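PDB 3K17: Lin0012 protein from Listeria innocua, which probably phosphorylates phosphomevalonate with ATP, the second of three steps from mevalonate to isopentenyl diphosphate in isoprenoid biosynthesis. Local coordinates for residues A[127-132]-A[352-357]; A[78-83]-A[152-157]. One frame throughout, in Å; residues are numbered along the deposited sequence.

Interaction 1: A[127-132]-A[352-357]; sequences VINALM and GRVQIT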
loop_
_atom_site.group_PDB
_atom_site.type_symbol
_atom_site.label_atom_id
_atom_site.label_comp_id
_atom_site.label_asym_id
_atom_site.label_seq_id
_atom_site.Cartn_x
_atom_site.Cartn_y
_atom_site.Cartn_z
ATOM N N VAL A 127 -10.558 17.166 28.786
ATOM C CA VAL A 127 -9.112 17.123 28.636
ATOM C C VAL A 127 -8.513 18.532 28.762
ATOM O O VAL A 127 -7.547 18.741 29.506
ATOM C CB VAL A 127 -8.714 16.512 27.264
ATOM C CG1 VAL A 127 -7.220 16.735 26.989
ATOM C CG2 VAL A 127 -9.040 15.007 27.258
ATOM N N ILE A 128 -9.089 19.496 28.050
ATOM C CA ILE A 128 -8.563 20.859 28.099
ATOM C C ILE A 128 -8.626 21.402 29.527
ATOM O O ILE A 128 -7.644 21.948 30.032
ATOM C CB ILE A 128 -9.337 21.801 27.142
ATOM C CG1 ILE A 128 -9.152 21.338 25.685
ATOM C CG2 ILE A 128 -8.863 23.260 27.330
ATOM C CD1 ILE A 128 -7.707 21.269 25.215
ATOM N N ASN A 129 -9.774 21.247 30.180
ATOM C CA ASN A 129 -9.910 21.730 31.548
ATOM C C ASN A 129 -8.961 21.046 32.506
ATOM O O ASN A 129 -8.362 21.703 33.360
ATOM C CB ASN A 129 -11.335 21.568 32.057
ATOM C CG ASN A 129 -12.171 22.799 31.806
ATOM O OD1 ASN A 129 -11.644 23.901 31.725
ATOM N ND2 ASN A 129 -13.478 22.624 31.700
ATOM N N ALA A 130 -8.820 19.731 32.372
ATOM C CA ALA A 130 -7.925 18.985 33.248
ATOM C C ALA A 130 -6.461 19.409 33.104
ATOM O O ALA A 130 -5.764 19.566 34.098
ATOM C CB ALA A 130 -8.057 17.486 32.986
ATOM N N LEU A 131 -5.989 19.596 31.876
ATOM C CA LEU A 131 -4.592 19.974 31.671
ATOM C C LEU A 131 -4.320 21.435 32.009
ATOM O O LEU A 131 -3.226 21.772 32.463
ATOM C CB LEU A 131 -4.145 19.674 30.231
ATOM C CG LEU A 131 -4.032 18.174 29.888
ATOM C CD1 LEU A 131 -3.746 17.979 28.410
ATOM C CD2 LEU A 131 -2.935 17.548 30.727
HETATM N N MSE A 132 -5.296 22.307 31.774
HETATM C CA MSE A 132 -5.103 23.709 32.101
HETATM C C MSE A 132 -5.127 23.888 33.618
HETATM O O MSE A 132 -4.303 24.616 34.172
HETATM C CB MSE A 132 -6.173 24.585 31.450
HETATM C CG MSE A 132 -6.067 24.688 29.929
HETATM SE SE MSE A 132 -4.329 25.230 29.260
HETATM C CE MSE A 132 -3.568 23.464 28.924
ATOM N N GLY A 352 -26.857 21.408 33.929
ATOM C CA GLY A 352 -25.526 20.908 34.241
ATOM C C GLY A 352 -24.524 22.021 34.519
ATOM O O GLY A 352 -24.638 23.117 33.974
ATOM N N ARG A 353 -23.546 21.744 35.374
ATOM C CA ARG A 353 -22.511 22.719 35.712
ATOM C C ARG A 353 -21.161 22.026 35.812
ATOM O O ARG A 353 -21.060 20.923 36.348
ATOM C CB ARG A 353 -22.798 23.381 37.065
ATOM C CG ARG A 353 -24.206 23.908 37.257
ATOM C CD ARG A 353 -24.494 25.134 36.410
ATOM N NE ARG A 353 -25.710 25.799 36.871
ATOM C CZ ARG A 353 -26.242 26.870 36.295
ATOM N NH1 ARG A 353 -25.662 27.402 35.227
ATOM N NH2 ARG A 353 -27.347 27.414 36.792
ATOM N N VAL A 354 -20.123 22.682 35.306
ATOM C CA VAL A 354 -18.774 22.147 35.372
ATOM C C VAL A 354 -18.337 22.106 36.836
ATOM O O VAL A 354 -18.523 23.069 37.578
ATOM C CB VAL A 354 -17.785 23.019 34.570
ATOM C CG1 VAL A 354 -16.355 22.512 34.767
ATOM C CG2 VAL A 354 -18.159 22.994 33.086
ATOM N N GLN A 355 -17.775 20.979 37.249
ATOM C CA GLN A 355 -17.310 20.806 38.620
ATOM C C GLN A 355 -15.855 20.347 38.591
ATOM O O GLN A 355 -15.551 19.239 38.140
ATOM C CB GLN A 355 -18.177 19.768 39.340
ATOM C CG GLN A 355 -19.645 20.156 39.434
ATOM C CD GLN A 355 -20.561 18.963 39.623
ATOM O OE1 GLN A 355 -21.443 18.713 38.801
ATOM N NE2 GLN A 355 -20.360 18.221 40.708
ATOM N N ILE A 356 -14.964 21.212 39.065
ATOM C CA ILE A 356 -13.535 20.919 39.107
ATOM C C ILE A 356 -13.048 20.947 40.548
ATOM O O ILE A 356 -13.010 22.002 41.174
ATOM C CB ILE A 356 -12.731 21.957 38.302
ATOM C CG1 ILE A 356 -13.139 21.896 36.830
ATOM C CG2 ILE A 356 -11.236 21.707 38.460
ATOM C CD1 ILE A 356 -12.426 22.897 35.962
ATOM N N THR A 357 -12.671 19.791 41.073
ATOM C CA THR A 357 -12.201 19.727 42.446
ATOM C C THR A 357 -10.831 19.074 42.549
ATOM O O THR A 357 -10.610 17.986 42.020
ATOM C CB THR A 357 -13.204 18.963 43.330
ATOM O OG1 THR A 357 -13.310 17.607 42.883
ATOM C CG2 THR A 357 -14.576 19.620 43.255
#
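Asn-129 of helix 119-135 meets Ile-356 and Val-354 of the C-terminal segment with its flat amide. From CB, which lies 4.3 Å from Ile-356 CD1, the side chain leads to CG, and here the methyl group comes closest: Ile-356 CD1 stands almost straight above Asn-129 CG at 4.2 Å. It rests over the face of the amide, so it lies across both polar atoms at similar range, with OD1 and ND2 each 4.4 Å from CD1. At the tip the two branches part. OD1 accepts a hydrogen bond from Lys-144 NZ, on helix 141-156, which helps to fix the turn of the amide. ND2 points toward Val-354, whose CG1 comes to 4.2 Å from ND2 obliquely, on the same side of the amide plane as the isoleucine methyl.

Ile-356 gets there by an extended arm. CG1 lies opposite the carbonyl carbon (chi1 -63°) and CD1 runs straight on from CA (chi2 179°), which carries the terminal methyl as far from the strand as that branch allows. The asparagine side chain lies roughly perpendicular to this arm. Branched aliphatic residues suit segment 352-357 because they cover the flat amide with methyl groups, while asparagine suits the helix because its carbonyl oxygen can accept a hydrogen bond from the lysine ammonium. The area buried is modest, 94 Å², and the contact is van der Waals in character.

Strand 355-357 pairs antiparallel with strand 7-18, through Lys-10 and Gln-8, and Ile-11 of that strand also touches Asn-129. The arrangement is helix-on-sheet packing: helix 119-135, within the GHMP kinase N-terminal family region, packs on the mixed sheet that the C-terminal strand 355-357 joins beside strand 7-18.

Interaction 2: A[78-83]-A[152-157]; sequences TAEAIN and HLVVQG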
loop_
_atom_site.group_PDB
_atom_site.type_symbol
_atom_site.label_atom_id
_atom_site.label_comp_id
_atom_site.label_asym_id
_atom_site.label_seq_id
_atom_site.Cartn_x
_atom_site.Cartn_y
_atom_site.Cartn_z
ATOM N N THR A 78 -9.717 12.884 22.027
ATOM C CA THR A 78 -8.930 13.173 23.219
ATOM C C THR A 78 -7.445 13.337 22.933
ATOM O O THR A 78 -6.769 14.147 23.585
ATOM C CB THR A 78 -9.144 12.096 24.320
ATOM O OG1 THR A 78 -8.877 10.794 23.788
ATOM C CG2 THR A 78 -10.577 12.140 24.819
ATOM N N ALA A 79 -6.927 12.584 21.965
ATOM C CA ALA A 79 -5.514 12.704 21.624
ATOM C C ALA A 79 -5.267 14.093 21.057
ATOM O O ALA A 79 -4.256 14.722 21.352
ATOM C CB ALA A 79 -5.108 11.649 20.597
ATOM N N GLU A 80 -6.194 14.568 20.234
ATOM C CA GLU A 80 -6.043 15.885 19.629
ATOM C C GLU A 80 -6.065 16.981 20.697
ATOM O O GLU A 80 -5.297 17.937 20.627
ATOM C CB GLU A 80 -7.160 16.131 18.614
ATOM C CG GLU A 80 -7.058 17.448 17.878
ATOM C CD GLU A 80 -6.002 17.439 16.789
ATOM O OE1 GLU A 80 -5.420 16.367 16.528
ATOM O OE2 GLU A 80 -5.759 18.505 16.184
ATOM N N ALA A 81 -6.959 16.842 21.675
ATOM C CA ALA A 81 -7.061 17.824 22.753
ATOM C C ALA A 81 -5.757 17.844 23.549
ATOM O O ALA A 81 -5.274 18.898 23.929
ATOM C CB ALA A 81 -8.228 17.488 23.658
ATOM N N ILE A 82 -5.185 16.665 23.789
ATOM C CA ILE A 82 -3.928 16.558 24.520
ATOM C C ILE A 82 -2.786 17.193 23.718
ATOM O O ILE A 82 -1.927 17.887 24.271
ATOM C CB ILE A 82 -3.591 15.064 24.809
ATOM C CG1 ILE A 82 -4.526 14.530 25.891
ATOM C CG2 ILE A 82 -2.131 14.913 25.226
ATOM C CD1 ILE A 82 -4.422 13.027 26.112
ATOM N N ASN A 83 -2.783 16.960 22.410
ATOM C CA ASN A 83 -1.738 17.501 21.548
ATOM C C ASN A 83 -1.798 19.028 21.459
ATOM O O ASN A 83 -0.777 19.710 21.575
ATOM C CB ASN A 83 -1.837 16.867 20.154
ATOM C CG ASN A 83 -1.414 15.394 20.154
ATOM O OD1 ASN A 83 -1.915 14.574 19.366
ATOM N ND2 ASN A 83 -0.487 15.055 21.039
ATOM N N HIS A 152 -11.631 20.117 18.393
ATOM C CA HIS A 152 -12.825 19.432 17.937
ATOM C C HIS A 152 -13.184 19.653 16.469
ATOM O O HIS A 152 -13.622 18.721 15.798
ATOM C CB HIS A 152 -14.009 19.813 18.832
ATOM C CG HIS A 152 -15.190 18.900 18.695
ATOM N ND1 HIS A 152 -16.109 19.015 17.674
ATOM C CD2 HIS A 152 -15.589 17.844 19.445
ATOM C CE1 HIS A 152 -17.026 18.070 17.801
ATOM N NE2 HIS A 152 -16.733 17.346 18.867
ATOM N N LEU A 153 -12.989 20.861 15.958
ATOM C CA LEU A 153 -13.351 21.115 14.570
ATOM C C LEU A 153 -12.448 20.393 13.565
ATOM O O LEU A 153 -12.937 19.888 12.562
ATOM C CB LEU A 153 -13.405 22.623 14.291
ATOM C CG LEU A 153 -12.182 23.473 13.969
ATOM C CD1 LEU A 153 -11.736 23.214 12.533
ATOM C CD2 LEU A 153 -12.555 24.954 14.140
ATOM N N VAL A 154 -11.144 20.311 13.812
ATOM C CA VAL A 154 -10.326 19.591 12.838
ATOM C C VAL A 154 -10.563 18.076 12.921
ATOM O O VAL A 154 -10.378 17.365 11.934
ATOM C CB VAL A 154 -8.810 19.910 12.978
ATOM C CG1 VAL A 154 -8.585 21.413 12.767
ATOM C CG2 VAL A 154 -8.286 19.461 14.324
ATOM N N VAL A 155 -10.982 17.569 14.080
ATOM C CA VAL A 155 -11.242 16.129 14.176
ATOM C C VAL A 155 -12.616 15.805 13.579
ATOM O O VAL A 155 -12.758 14.894 12.767
ATOM C CB VAL A 155 -11.197 15.622 15.628
ATOM C CG1 VAL A 155 -11.608 14.149 15.673
ATOM C CG2 VAL A 155 -9.790 15.786 16.185
ATOM N N GLN A 156 -13.631 16.557 13.982
ATOM C CA GLN A 156 -14.969 16.340 13.456
ATOM C C GLN A 156 -15.015 16.679 11.954
ATOM O O GLN A 156 -15.705 16.024 11.188
ATOM C CB GLN A 156 -15.969 17.205 14.233
ATOM C CG GLN A 156 -17.420 17.082 13.790
ATOM C CD GLN A 156 -17.958 15.671 13.926
ATOM O OE1 GLN A 156 -17.608 14.943 14.857
ATOM N NE2 GLN A 156 -18.829 15.281 13.002
ATOM N N GLY A 157 -14.275 17.697 11.538
ATOM C CA GLY A 157 -14.274 18.078 10.131
ATOM C C GLY A 157 -15.435 18.997 9.779
ATOM O O GLY A 157 -15.586 19.406 8.627
#
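Gly-157 N donates a hydrogen bond of 2.8 Å to Leu-153 O, closing the last turn of helix 141-156, the turn that presents Val-154 and Val-155 to Glu-80 of helix 76-91. Between segments 78-83 and 152-157, Glu-80 meets both valines. Val-155 CG2 lies against its aliphatic part, 3.6 Å from Glu-80 CB and equally close to Glu-80 CG, the two side chains running antiparallel alongside one another. Glu-80 CG is turned away from its own backbone N (chi1 -177°), and the bend that follows at chi2 (77°) swings the carboxylate round to Val-154. There OE2 approaches Val-154 CG2 to 3.3 Å, a close carbon-oxygen contact in which the methyl lies well out of the carboxylate plane.

This is helix-helix packing within the GHMP kinase N-terminal domain, between helices that also border helix 119-135; Thr-76, Phe-77 and Ser-151 widen it beyond the two segments. Glutamate suits the site because its methylenes give Val-155 a nonpolar surface, while the carboxylate reaches on to Val-154 in a buried place. The contact also borders a second subunit, whose His-185 packs on Glu-80 and whose Lys-184 packs on Val-154.

The His-152 ring stacks with Phe-77 of helix 76-91, and its NE2 bonds to Ser-120 OG. At the other end of the segment the helix stops: Gly-157 has a positive phi of 84°, at which a CB would collide with the carbonyl oxygen before it.

Overall arrangement
The centres of the two contacts are about 17 Å apart, and helix 119-135 forms the bridge between them. Its Val-127 packs against Ala-81 and Ile-82 of helix 76-91, with Val-127 CG1 3.6 Å from Ala-81 CB, while Ile-128 leans on the same turn. Along the chain the segments alternate, 78-83, 127-132, 152-157 and then 352-357, so interaction 1 and interaction 2 interlock. Interaction 2 joins two helices of the N-terminal domain beside a neighbouring subunit; interaction 1 carries that helical layer to the mixed sheet. Segment 352-357, from the far end of the sequence, thus helps to build a sheet with strand 7-18, from the start of the chain.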